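Local atomic coordinates of caspase-1 subunit p19/18 (Spodoptera frugiperda, PDB entry 1M72), a protein that probably works in the caspase activation cascade that executes apoptosis, cutting its target proteins as a cysteine endopeptidase. Residues Gln230-Asp235 / Gln249-Cys254; Asn55-Asn60 / Arg200-Met205; Asp181-Phe186 / Ile255-Thr260; Ala35-His40 / Ala104-Gly109. All blocks are in the same frame, centred on the assembly; numbering follows the deposited sequence.

Interaction 1 (Gln230-Asp235 / Gln249-Cys254). With EDO (1,2-ethanediol), chain J.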
loop_
_atom_site.group_PDB
_atom_site.type_symbol
_atom_site.label_atom_id
_atom_site.label_comp_id
_atom_site.label_asym_id
_atom_site.label_seq_id
_atom_site.Cartn_x
_atom_site.Cartn_y
_atom_site.Cartn_z
ATOM N N GLN C 230 -10.334 -6.307 7.256
ATOM C CA GLN C 230 -11.574 -7.053 7.274
ATOM C C GLN C 230 -12.397 -6.645 8.477
ATOM O O GLN C 230 -13.584 -6.345 8.383
ATOM C CB GLN C 230 -11.282 -8.557 7.307
ATOM C CG GLN C 230 -12.522 -9.371 7.108
ATOM C CD GLN C 230 -12.288 -10.870 7.124
ATOM O OE1 GLN C 230 -11.569 -11.447 6.255
ATOM N NE2 GLN C 230 -12.911 -11.532 8.110
ATOM N N LYS C 231 -11.755 -6.610 9.619
ATOM C CA LYS C 231 -12.454 -6.237 10.817
ATOM C C LYS C 231 -13.056 -4.825 10.646
ATOM O O LYS C 231 -14.276 -4.629 10.857
ATOM C CB LYS C 231 -11.474 -6.309 11.984
ATOM C CG LYS C 231 -12.086 -6.249 13.347
ATOM C CD LYS C 231 -12.252 -7.653 13.958
ATOM C CE LYS C 231 -10.907 -8.419 14.001
ATOM N NZ LYS C 231 -9.825 -7.562 14.551
ATOM N N VAL C 232 -12.217 -3.847 10.278
ATOM C CA VAL C 232 -12.684 -2.464 10.084
ATOM C C VAL C 232 -13.809 -2.407 9.032
ATOM O O VAL C 232 -14.789 -1.703 9.199
ATOM C CB VAL C 232 -11.523 -1.496 9.595
ATOM C CG1 VAL C 232 -12.114 -0.125 9.173
ATOM C CG2 VAL C 232 -10.448 -1.305 10.720
ATOM N N ALA C 233 -13.672 -3.184 7.967
ATOM C CA ALA C 233 -14.642 -3.170 6.878
ATOM C C ALA C 233 -15.955 -3.794 7.196
ATOM O O ALA C 233 -16.973 -3.381 6.620
ATOM C CB ALA C 233 -14.063 -3.895 5.599
ATOM N N LEU C 234 -15.926 -4.846 8.030
ATOM C CA LEU C 234 -17.156 -5.572 8.381
ATOM C C LEU C 234 -17.824 -5.267 9.704
ATOM O O LEU C 234 -19.044 -5.131 9.752
ATOM C CB LEU C 234 -16.925 -7.081 8.332
ATOM C CG LEU C 234 -16.357 -7.662 7.042
ATOM C CD1 LEU C 234 -16.154 -9.162 7.244
ATOM C CD2 LEU C 234 -17.282 -7.395 5.884
ATOM N N ASP C 235 -17.046 -5.161 10.773
ATOM C CA ASP C 235 -17.620 -4.948 12.097
ATOM C C ASP C 235 -17.915 -3.521 12.545
ATOM O O ASP C 235 -18.296 -3.291 13.688
ATOM C CB ASP C 235 -16.721 -5.612 13.126
ATOM C CG ASP C 235 -16.401 -7.064 12.778
ATOM O OD1 ASP C 235 -17.195 -7.734 12.070
ATOM O OD2 ASP C 235 -15.334 -7.545 13.237
ATOM N N GLN C 249 -22.157 4.968 7.810
ATOM C CA GLN C 249 -21.058 5.001 6.861
ATOM C C GLN C 249 -20.051 3.894 7.195
ATOM O O GLN C 249 -20.021 3.378 8.324
ATOM C CB GLN C 249 -20.420 6.394 6.852
ATOM C CG GLN C 249 -21.455 7.500 6.579
ATOM C CD GLN C 249 -22.009 7.415 5.172
ATOM O OE1 GLN C 249 -21.266 7.567 4.215
ATOM N NE2 GLN C 249 -23.315 7.144 5.041
ATOM N N LYS C 250 -19.266 3.527 6.189
ATOM C CA LYS C 250 -18.274 2.452 6.250
ATOM C C LYS C 250 -16.870 2.992 6.054
ATOM O O LYS C 250 -16.672 4.172 5.689
ATOM C CB LYS C 250 -18.562 1.451 5.150
ATOM C CG LYS C 250 -19.970 0.898 5.222
ATOM C CD LYS C 250 -20.129 0.006 6.442
ATOM C CE LYS C 250 -19.556 -1.400 6.148
ATOM N NZ LYS C 250 -19.404 -2.146 7.411
ATOM N N GLN C 251 -15.897 2.116 6.259
ATOM C CA GLN C 251 -14.495 2.498 6.167
ATOM C C GLN C 251 -13.609 1.302 5.974
ATOM O O GLN C 251 -13.885 0.219 6.524
ATOM C CB GLN C 251 -14.080 3.189 7.465
ATOM C CG GLN C 251 -12.614 3.572 7.558
ATOM C CD GLN C 251 -12.258 4.214 8.892
ATOM O OE1 GLN C 251 -13.067 4.941 9.478
ATOM N NE2 GLN C 251 -11.033 3.958 9.382
ATOM N N VAL C 252 -12.573 1.488 5.156
ATOM C CA VAL C 252 -11.559 0.464 4.959
ATOM C C VAL C 252 -10.169 1.130 5.042
ATOM O O VAL C 252 -9.968 2.229 4.540
ATOM C CB VAL C 252 -11.715 -0.333 3.619
ATOM C CG1 VAL C 252 -11.418 0.562 2.359
ATOM C CG2 VAL C 252 -10.766 -1.537 3.645
ATOM N N PRO C 253 -9.199 0.473 5.712
ATOM C CA PRO C 253 -7.835 1.032 5.841
ATOM C C PRO C 253 -7.108 0.947 4.489
ATOM O O PRO C 253 -7.583 0.282 3.549
ATOM C CB PRO C 253 -7.154 0.127 6.887
ATOM C CG PRO C 253 -8.330 -0.599 7.585
ATOM C CD PRO C 253 -9.331 -0.801 6.453
ATOM N N CYS C 254 -5.958 1.626 4.419
ATOM C CA CYS C 254 -5.103 1.684 3.219
ATOM C C CYS C 254 -3.670 1.323 3.690
ATOM O O CYS C 254 -3.013 2.055 4.432
ATOM C CB CYS C 254 -5.171 3.101 2.614
ATOM S SG CYS C 254 -4.375 3.208 0.975
HETATM C C1 EDO J . -13.069 4.640 3.912
HETATM O O1 EDO J . -11.651 4.381 3.824
HETATM C C2 EDO J . -13.766 3.747 2.939
HETATM O O2 EDO J . -13.477 4.220 1.649
HETATM O O HOH W 1 -16.634 0.022 7.783
#
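The flat groups in this contact are the carbonyls of A233 and Q251. K250 NZ stands above the plane of the A233 carbonyl, 38° out of it, and donates to A233 O at 2.8 Å. The bends at chi2 and chi3 (-69° and -81°) curl the lysine chain back to the helix, although its first bond does not aim there. The same ammonium group also donates to F236 O and, weakly, to R175 O of the second subunit, so carbonyl oxygens of three residues grip it. The oxygen of Q251 is packed by carbon: V232 CG1 comes within 3.2 Å of Q251 O, and A233 CA makes a CA-H...O contact with it at 3.5 Å. Farther along, V232 and P253 meet tip to tip, V232 CG2 lying 3.8 Å from P253 CG. A water fills the step between the backbones: it accepts from Q251 N at 2.7 Å and lies 2.9 Å from V232 O. Beyond the loop, an ethanediol, probably from the crystallisation liquor, donates to V252 O. The side-chain amide of Q251 turns to other partners, its OE1 accepting from W195 N and its NE2 donating to S187 O; this side chain lies about 7 Å from that of C150, a probable active-site residue. The contact thus seats on helix 221-235 the loop before strand 254-257, which in caspases borders the substrate cleft.

Interaction 2 (Asn55-Asn60 / Arg200-Met205)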
loop_
_atom_site.group_PDB
_atom_site.type_symbol
_atom_site.label_atom_id
_atom_site.label_comp_id
_atom_site.label_asym_id
_atom_site.label_seq_id
_atom_site.Cartn_x
_atom_site.Cartn_y
_atom_site.Cartn_z
ATOM N N ASN C 55 -7.234 8.551 23.770
ATOM C CA ASN C 55 -6.432 8.052 24.880
ATOM C C ASN C 55 -6.694 6.553 25.053
ATOM O O ASN C 55 -5.827 5.805 25.531
ATOM C CB ASN C 55 -6.709 8.829 26.192
ATOM C CG ASN C 55 -6.147 10.265 26.160
ATOM O OD1 ASN C 55 -6.369 11.056 27.086
ATOM N ND2 ASN C 55 -5.433 10.603 25.101
ATOM N N VAL C 56 -7.886 6.106 24.676
ATOM C CA VAL C 56 -8.157 4.686 24.729
ATOM C C VAL C 56 -7.239 4.016 23.643
ATOM O O VAL C 56 -6.607 2.970 23.922
ATOM C CB VAL C 56 -9.653 4.400 24.437
ATOM C CG1 VAL C 56 -9.891 2.883 24.307
ATOM C CG2 VAL C 56 -10.525 4.954 25.573
ATOM N N ASP C 57 -7.130 4.614 22.437
ATOM C CA ASP C 57 -6.271 4.043 21.382
ATOM C C ASP C 57 -4.816 4.015 21.846
ATOM O O ASP C 57 -4.124 3.008 21.731
ATOM C CB ASP C 57 -6.303 4.861 20.078
ATOM C CG ASP C 57 -7.584 4.687 19.299
ATOM O OD1 ASP C 57 -8.436 3.840 19.669
ATOM O OD2 ASP C 57 -7.736 5.413 18.298
ATOM N N SER C 58 -4.368 5.136 22.391
ATOM C CA SER C 58 -3.005 5.259 22.855
ATOM C C SER C 58 -2.650 4.207 23.903
ATOM O O SER C 58 -1.598 3.571 23.796
ATOM C CB SER C 58 -2.780 6.652 23.420
ATOM O OG SER C 58 -1.391 6.934 23.499
ATOM N N ASP C 59 -3.513 4.027 24.907
ATOM C CA ASP C 59 -3.268 3.062 25.976
ATOM C C ASP C 59 -3.233 1.652 25.440
ATOM O O ASP C 59 -2.362 0.851 25.761
ATOM C CB ASP C 59 -4.378 3.121 27.031
ATOM C CG ASP C 59 -4.289 4.361 27.906
ATOM O OD1 ASP C 59 -3.203 4.981 27.964
ATOM O OD2 ASP C 59 -5.308 4.700 28.554
ATOM N N ASN C 60 -4.238 1.354 24.650
ATOM C CA ASN C 60 -4.386 0.055 24.024
ATOM C C ASN C 60 -3.165 -0.292 23.122
ATOM O O ASN C 60 -2.620 -1.374 23.202
ATOM C CB ASN C 60 -5.678 0.138 23.212
ATOM C CG ASN C 60 -6.191 -1.193 22.736
ATOM O OD1 ASN C 60 -5.656 -2.274 23.075
ATOM N ND2 ASN C 60 -7.267 -1.132 21.927
ATOM N N ARG C 200 -14.697 3.937 22.827
ATOM C CA ARG C 200 -13.858 2.789 22.497
ATOM C C ARG C 200 -12.611 3.089 21.644
ATOM O O ARG C 200 -11.815 2.189 21.371
ATOM C CB ARG C 200 -14.682 1.717 21.790
ATOM C CG ARG C 200 -16.018 1.389 22.426
ATOM C CD ARG C 200 -16.459 -0.023 22.000
ATOM N NE ARG C 200 -17.871 -0.338 22.252
ATOM C CZ ARG C 200 -18.501 -0.319 23.438
ATOM N NH1 ARG C 200 -17.876 0.015 24.577
ATOM N NH2 ARG C 200 -19.783 -0.672 23.487
ATOM N N GLY C 201 -12.433 4.335 21.229
ATOM C CA GLY C 201 -11.300 4.667 20.387
ATOM C C GLY C 201 -11.577 4.520 18.890
ATOM O O GLY C 201 -12.713 4.245 18.466
ATOM N N SER C 202 -10.552 4.683 18.058
ATOM C CA SER C 202 -10.794 4.587 16.616
ATOM C C SER C 202 -11.056 3.162 16.113
ATOM O O SER C 202 -10.600 2.170 16.699
ATOM C CB SER C 202 -9.628 5.203 15.824
ATOM O OG SER C 202 -8.472 4.393 15.859
ATOM N N TRP C 203 -11.796 3.066 15.013
ATOM C CA TRP C 203 -12.089 1.769 14.431
ATOM C C TRP C 203 -10.766 1.084 14.101
ATOM O O TRP C 203 -10.522 -0.048 14.515
ATOM C CB TRP C 203 -12.939 1.899 13.160
ATOM C CG TRP C 203 -14.337 2.446 13.388
ATOM C CD1 TRP C 203 -14.891 2.823 14.575
ATOM C CD2 TRP C 203 -15.342 2.679 12.384
ATOM N NE1 TRP C 203 -16.182 3.274 14.376
ATOM C CE2 TRP C 203 -16.483 3.193 13.044
ATOM C CE3 TRP C 203 -15.390 2.495 10.989
ATOM C CZ2 TRP C 203 -17.667 3.529 12.356
ATOM C CZ3 TRP C 203 -16.563 2.825 10.300
ATOM C CH2 TRP C 203 -17.688 3.338 10.984
ATOM N N PHE C 204 -9.906 1.794 13.375
ATOM C CA PHE C 204 -8.611 1.271 12.971
ATOM C C PHE C 204 -7.790 0.753 14.174
ATOM O O PHE C 204 -7.337 -0.390 14.162
ATOM C CB PHE C 204 -7.836 2.358 12.199
ATOM C CG PHE C 204 -6.489 1.914 11.688
ATOM C CD1 PHE C 204 -6.358 0.745 10.929
ATOM C CD2 PHE C 204 -5.353 2.697 11.921
ATOM C CE1 PHE C 204 -5.105 0.369 10.405
ATOM C CE2 PHE C 204 -4.094 2.330 11.402
ATOM C CZ PHE C 204 -3.974 1.163 10.643
ATOM N N MET C 205 -7.598 1.589 15.193
ATOM C CA MET C 205 -6.843 1.188 16.363
ATOM C C MET C 205 -7.531 0.059 17.169
ATOM O O MET C 205 -6.848 -0.790 17.733
ATOM C CB MET C 205 -6.550 2.396 17.241
ATOM C CG MET C 205 -5.508 3.299 16.662
ATOM S SD MET C 205 -3.825 2.525 16.591
ATOM C CE MET C 205 -3.117 3.395 15.288
HETATM O O HOH W 2 -8.957 1.439 20.926
#
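The carboxylate of D57 takes both the N-H and the hydroxyl of S202. S202 N-H is shared between both oxygens on their syn lone pairs, the bond to D57 OD2 (2.9 Å, 156° at the hydrogen) being straighter than that to D57 OD1 (2.8 Å, 132°). S202 OG adds a third bond, donating at 2.7 Å to D57 OD2 from above the carboxylate plane. Beside these, M205 CB presses to 3.2 Å from D57 CG, the two side chains crossing at about a right angle, and G201 CA, which carries no side chain, comes 3.1 Å from D57 OD1. S202 is the N-cap of helix 203-215: its OG, set between backbone N and carbonyl carbon by chi1 of 73°, accepts from M205 N at 3.0 Å. The acidic group thus lies at the N-terminus of a helix, where the helix dipole would be expected to favour its negative charge. One shell farther out, a water donates to D57 OD1 and R200 O and accepts from N60 ND2, while N60 OD1 is held by R213. V56 CG1 rests 3.6 Å from R200 O, and L106 of the central sheet packs on both D57 and M205.

Interaction 3 (Asp181-Phe186 / Ile255-Thr260)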
loop_
_atom_site.group_PDB
_atom_site.type_symbol
_atom_site.label_atom_id
_atom_site.label_comp_id
_atom_site.label_asym_id
_atom_site.label_seq_id
_atom_site.Cartn_x
_atom_site.Cartn_y
_atom_site.Cartn_z
ATOM N N ASP C 181 11.615 -1.249 2.440
ATOM C CA ASP C 181 11.333 -1.656 3.807
ATOM C C ASP C 181 10.516 -0.785 4.705
ATOM O O ASP C 181 10.665 -0.807 5.943
ATOM C CB ASP C 181 12.647 -2.073 4.485
ATOM C CG ASP C 181 13.379 -3.126 3.660
ATOM O OD1 ASP C 181 12.673 -3.985 3.073
ATOM O OD2 ASP C 181 14.622 -3.078 3.566
ATOM N N PHE C 182 9.606 -0.071 4.064
ATOM C CA PHE C 182 8.683 0.783 4.785
ATOM C C PHE C 182 7.304 0.140 4.644
ATOM O O PHE C 182 6.966 -0.443 3.588
ATOM C CB PHE C 182 8.632 2.213 4.181
ATOM C CG PHE C 182 9.814 3.077 4.546
ATOM C CD1 PHE C 182 9.708 4.048 5.568
ATOM C CD2 PHE C 182 11.046 2.912 3.890
ATOM C CE1 PHE C 182 10.821 4.845 5.944
ATOM C CE2 PHE C 182 12.159 3.700 4.245
ATOM C CZ PHE C 182 12.051 4.678 5.287
ATOM N N LEU C 183 6.539 0.241 5.721
ATOM C CA LEU C 183 5.175 -0.208 5.748
ATOM C C LEU C 183 4.433 1.005 6.295
ATOM O O LEU C 183 4.720 1.476 7.402
ATOM C CB LEU C 183 4.985 -1.372 6.692
ATOM C CG LEU C 183 3.518 -1.832 6.840
ATOM C CD1 LEU C 183 3.000 -2.251 5.506
ATOM C CD2 LEU C 183 3.446 -2.983 7.852
ATOM N N ILE C 184 3.475 1.503 5.528
ATOM C CA ILE C 184 2.749 2.678 5.947
ATOM C C ILE C 184 1.271 2.391 5.881
ATOM O O ILE C 184 0.655 2.307 4.773
ATOM C CB ILE C 184 3.100 3.932 5.042
ATOM C CG1 ILE C 184 4.594 4.240 5.127
ATOM C CG2 ILE C 184 2.273 5.173 5.508
ATOM C CD1 ILE C 184 5.074 5.353 4.159
ATOM N N ALA C 185 0.712 2.273 7.086
ATOM C CA ALA C 185 -0.694 1.975 7.268
ATOM C C ALA C 185 -1.573 3.146 7.711
ATOM O O ALA C 185 -1.449 3.656 8.833
ATOM C CB ALA C 185 -0.859 0.850 8.228
ATOM N N PHE C 186 -2.467 3.542 6.805
ATOM C CA PHE C 186 -3.439 4.599 7.081
ATOM C C PHE C 186 -4.786 3.941 7.421
ATOM O O PHE C 186 -5.193 2.937 6.814
ATOM C CB PHE C 186 -3.612 5.542 5.871
ATOM C CG PHE C 186 -2.691 6.769 5.891
ATOM C CD1 PHE C 186 -1.417 6.723 5.315
ATOM C CD2 PHE C 186 -3.139 7.988 6.419
ATOM C CE1 PHE C 186 -0.605 7.873 5.249
ATOM C CE2 PHE C 186 -2.335 9.151 6.361
ATOM C CZ PHE C 186 -1.077 9.095 5.778
ATOM N N ILE C 255 -3.206 0.160 3.260
ATOM C CA ILE C 255 -1.922 -0.372 3.678
ATOM C C ILE C 255 -0.960 -0.218 2.546
ATOM O O ILE C 255 -1.163 -0.830 1.485
ATOM C CB ILE C 255 -2.030 -1.911 3.954
ATOM C CG1 ILE C 255 -3.250 -2.212 4.842
ATOM C CG2 ILE C 255 -0.798 -2.395 4.624
ATOM C CD1 ILE C 255 -3.272 -1.358 6.130
ATOM N N THR C 256 0.100 0.557 2.775
ATOM C CA THR C 256 1.114 0.790 1.746
ATOM C C THR C 256 2.391 0.091 2.149
ATOM O O THR C 256 2.972 0.371 3.199
ATOM C CB THR C 256 1.376 2.315 1.525
ATOM O OG1 THR C 256 0.142 2.967 1.177
ATOM C CG2 THR C 256 2.380 2.549 0.374
ATOM N N SER C 257 2.835 -0.826 1.303
ATOM C CA SER C 257 4.015 -1.587 1.627
ATOM C C SER C 257 5.112 -1.563 0.587
ATOM O O SER C 257 4.854 -1.718 -0.630
ATOM C CB SER C 257 3.608 -3.052 1.940
ATOM O OG SER C 257 4.679 -3.979 1.866
ATOM N N MET C 258 6.325 -1.325 1.107
ATOM C CA MET C 258 7.580 -1.352 0.364
ATOM C C MET C 258 8.413 -2.505 0.974
ATOM O O MET C 258 9.611 -2.605 0.703
ATOM C CB MET C 258 8.380 -0.060 0.536
ATOM C CG MET C 258 8.000 1.071 -0.402
ATOM S SD MET C 258 6.361 1.746 -0.157
ATOM C CE MET C 258 6.409 2.479 1.378
ATOM N N LEU C 259 7.793 -3.349 1.802
ATOM C CA LEU C 259 8.499 -4.470 2.441
ATOM C C LEU C 259 9.075 -5.454 1.442
ATOM O O LEU C 259 8.390 -5.926 0.534
ATOM C CB LEU C 259 7.578 -5.208 3.413
ATOM C CG LEU C 259 7.064 -4.331 4.562
ATOM C CD1 LEU C 259 6.330 -5.222 5.515
ATOM C CD2 LEU C 259 8.220 -3.565 5.331
ATOM N N THR C 260 10.359 -5.749 1.590
ATOM C CA THR C 260 11.030 -6.680 0.678
ATOM C C THR C 260 11.122 -8.117 1.274
ATOM O O THR C 260 11.609 -9.056 0.633
ATOM C CB THR C 260 12.437 -6.160 0.368
ATOM O OG1 THR C 260 13.163 -6.049 1.596
ATOM C CG2 THR C 260 12.372 -4.768 -0.302
HETATM O O HOH W 3 16.033 -5.048 2.257
HETATM O O HOH W 4 -1.337 3.899 2.988
#
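I184 and T256 form the hydrogen-bonded pair of an antiparallel ladder at the outer margin of the caspase central sheet, where strand 254-257 pairs in turn with a strand of the second subunit, so that one sheet spans the dimer. I184 N donates almost straight to T256 O (2.6 Å, 177° at the hydrogen), and T256 N returns a bond to I184 O. The non-hydrogen-bonded pairs, L183 with S257 and A185 with I255, send their side chains to the face covered by helix 221-235. There L183 CG swings anti to the backbone N (chi1 176°), and CD1 is laid 3.7 Å from S257 CB and beside I255 CG2. On the other face the doubly bent chain of M258 curls its CE back over the neighbouring strand, 3.6 Å from F182 CB and near I184 CD1.

Past the regular ladder, M258 N still donates to F182 O at 2.7 Å, and D181 N to M258 O at 3.0 Å from well above the carbonyl plane. S257 OG accepts from L259 N in an ST turn, and just beyond it T260 meets D181: T260 OG1 donates at 2.6 Å to the syn lone pair of D181 OD1, which T260 N meets at 3.3 Å nearly end-on. Y25 OH is a further hydrogen-bonding partner of that oxygen, and a water donates to D181 OD2. With so many donors around a buried carboxylate, D181 is probably stabilised as the anion and its orientation narrowly set.

Interaction 4 (Ala35-His40 / Ala104-Gly109)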
loop_
_atom_site.group_PDB
_atom_site.type_symbol
_atom_site.label_atom_id
_atom_site.label_comp_id
_atom_site.label_asym_id
_atom_site.label_seq_id
_atom_site.Cartn_x
_atom_site.Cartn_y
_atom_site.Cartn_z
ATOM N N ALA C 35 9.028 2.252 19.647
ATOM C CA ALA C 35 7.661 2.463 19.175
ATOM C C ALA C 35 7.291 3.871 19.691
ATOM O O ALA C 35 7.139 4.092 20.898
ATOM C CB ALA C 35 6.716 1.422 19.760
ATOM N N ILE C 36 7.173 4.834 18.786
ATOM C CA ILE C 36 6.832 6.198 19.196
ATOM C C ILE C 36 5.365 6.477 18.885
ATOM O O ILE C 36 4.942 6.341 17.749
ATOM C CB ILE C 36 7.591 7.283 18.414
ATOM C CG1 ILE C 36 9.075 7.032 18.392
ATOM C CG2 ILE C 36 7.298 8.627 19.034
ATOM C CD1 ILE C 36 9.768 8.097 17.531
ATOM N N ILE C 37 4.610 6.892 19.886
ATOM C CA ILE C 37 3.212 7.212 19.656
ATOM C C ILE C 37 2.961 8.720 19.837
ATOM O O ILE C 37 3.232 9.293 20.893
ATOM C CB ILE C 37 2.313 6.393 20.612
ATOM C CG1 ILE C 37 2.533 4.886 20.359
ATOM C CG2 ILE C 37 0.851 6.771 20.401
ATOM C CD1 ILE C 37 1.850 3.916 21.400
ATOM N N PHE C 38 2.500 9.382 18.798
ATOM C CA PHE C 38 2.177 10.794 18.942
ATOM C C PHE C 38 0.686 10.817 19.025
ATOM O O PHE C 38 -0.011 10.670 18.035
ATOM C CB PHE C 38 2.648 11.621 17.751
ATOM C CG PHE C 38 4.123 11.619 17.595
ATOM C CD1 PHE C 38 4.746 10.659 16.798
ATOM C CD2 PHE C 38 4.903 12.562 18.262
ATOM C CE1 PHE C 38 6.133 10.628 16.651
ATOM C CE2 PHE C 38 6.300 12.558 18.135
ATOM C CZ PHE C 38 6.932 11.581 17.320
ATOM N N ASN C 39 0.210 11.009 20.242
ATOM C CA ASN C 39 -1.222 11.033 20.556
ATOM C C ASN C 39 -1.685 12.464 20.740
ATOM O O ASN C 39 -1.157 13.179 21.619
ATOM C CB ASN C 39 -1.441 10.240 21.836
ATOM C CG ASN C 39 -2.870 10.104 22.168
ATOM O OD1 ASN C 39 -3.252 10.216 23.317
ATOM N ND2 ASN C 39 -3.684 9.870 21.161
ATOM N N HIS C 40 -2.677 12.867 19.938
ATOM C CA HIS C 40 -3.184 14.246 19.967
ATOM C C HIS C 40 -4.614 14.327 20.357
ATOM O O HIS C 40 -5.465 13.923 19.583
ATOM C CB HIS C 40 -3.056 14.904 18.601
ATOM C CG HIS C 40 -1.647 15.149 18.196
ATOM N ND1 HIS C 40 -0.933 16.248 18.627
ATOM C CD2 HIS C 40 -0.784 14.388 17.481
ATOM C CE1 HIS C 40 0.312 16.152 18.199
ATOM N NE2 HIS C 40 0.429 15.035 17.502
ATOM N N ALA C 104 3.586 5.773 15.421
ATOM C CA ALA C 104 2.124 5.855 15.293
ATOM C C ALA C 104 1.659 7.319 15.501
ATOM O O ALA C 104 2.213 8.062 16.317
ATOM C CB ALA C 104 1.423 4.919 16.328
ATOM N N VAL C 105 0.650 7.741 14.766
ATOM C CA VAL C 105 0.155 9.087 14.925
ATOM C C VAL C 105 -1.350 9.003 15.002
ATOM O O VAL C 105 -1.976 8.392 14.152
ATOM C CB VAL C 105 0.597 9.996 13.744
ATOM C CG1 VAL C 105 0.064 11.438 13.936
ATOM C CG2 VAL C 105 2.097 10.039 13.666
ATOM N N LEU C 106 -1.919 9.598 16.048
ATOM C CA LEU C 106 -3.370 9.595 16.307
ATOM C C LEU C 106 -3.759 11.089 16.344
ATOM O O LEU C 106 -3.432 11.808 17.319
ATOM C CB LEU C 106 -3.644 8.944 17.666
ATOM C CG LEU C 106 -2.851 7.676 18.030
ATOM C CD1 LEU C 106 -3.167 7.294 19.493
ATOM C CD2 LEU C 106 -3.231 6.538 17.121
ATOM N N THR C 107 -4.452 11.556 15.301
ATOM C CA THR C 107 -4.749 12.996 15.207
ATOM C C THR C 107 -5.782 13.371 14.130
ATOM O O THR C 107 -6.438 12.498 13.566
ATOM C CB THR C 107 -3.406 13.756 14.947
ATOM O OG1 THR C 107 -3.610 15.161 15.082
ATOM C CG2 THR C 107 -2.852 13.461 13.539
ATOM N N HIS C 108 -5.972 14.671 13.887
ATOM C CA HIS C 108 -6.893 15.130 12.820
ATOM C C HIS C 108 -6.078 15.245 11.504
ATOM O O HIS C 108 -4.886 15.558 11.523
ATOM C CB HIS C 108 -7.465 16.524 13.099
ATOM C CG HIS C 108 -8.584 16.553 14.092
ATOM N ND1 HIS C 108 -9.793 15.924 13.873
ATOM C CD2 HIS C 108 -8.686 17.163 15.298
ATOM C CE1 HIS C 108 -10.591 16.149 14.902
ATOM N NE2 HIS C 108 -9.944 16.900 15.780
ATOM N N GLY C 109 -6.746 15.023 10.378
ATOM C CA GLY C 109 -6.095 15.129 9.089
ATOM C C GLY C 109 -6.999 15.531 7.925
ATOM O O GLY C 109 -8.242 15.581 8.019
#
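I37, F38 and N39 pair with A104, V105 and L106 as parallel neighbours, the strand axes 4.7 Å apart and only 12° from parallel. Four backbone bonds stitch them: A104 N to I36 O, F38 N to A104 O (2.8 Å, 178° at the hydrogen), L106 N to F38 O (3.0 Å), and H40 N to L106 O, which carries the pairing past the regular strands. On one face, roofed by helix 54-67, I37 CG1 touches A104 CB and I37 CG2 reaches L106 CD1, both at 4.2 Å. N39 joins this face with CG anti to its own N (chi1 -175°), a setting that brings the amide obliquely across the side chain of L106; N39 ND2 comes as near as 3.1 Å to L106 CD1, and the same nitrogen has a weak hydrogen bond to T54 OG1. On the other face, towards helix 80-92, F38 CD1 lies 4.1 Å from V105 CG2, and A104 O sits at the edge of the phenyl ring. H40 and T107 run side by side, with L106 O at the imidazole edge and H40 CB 3.6 Å from T107 OG1; that hydroxyl is hydrogen-bonded to Y115 O. Beyond T107 the second segment reaches H108, whose NE2 is held by K49 O and whose ND1 makes a weak hydrogen bond to the backbone of the bound peptide. Parallel strands with helices on both faces and the probable catalytic histidine just past a strand's C-terminal end are characteristic of the caspase α/β fold.

Interactions 1, 3 and 4 are buried, interaction 2 only partly. The parallel ladder of interaction 4 lies inside the central sheet and runs on to the probable active-site H108, whereas the antiparallel one of interaction 3 lies where the second subunit continues that sheet. Interactions 1 and 2 join helices and loops beside the sheet and depend more on single polar groups: a lysine on a helix carbonyl in one, a carboxylate at a helix start in the other. Interaction 2 touches all three others, meeting interaction 1 through W203 and F204 and interaction 4 through M205 on L106. Interaction 1 falls between the segments of interaction 3 along the chain, and both touch the second subunit.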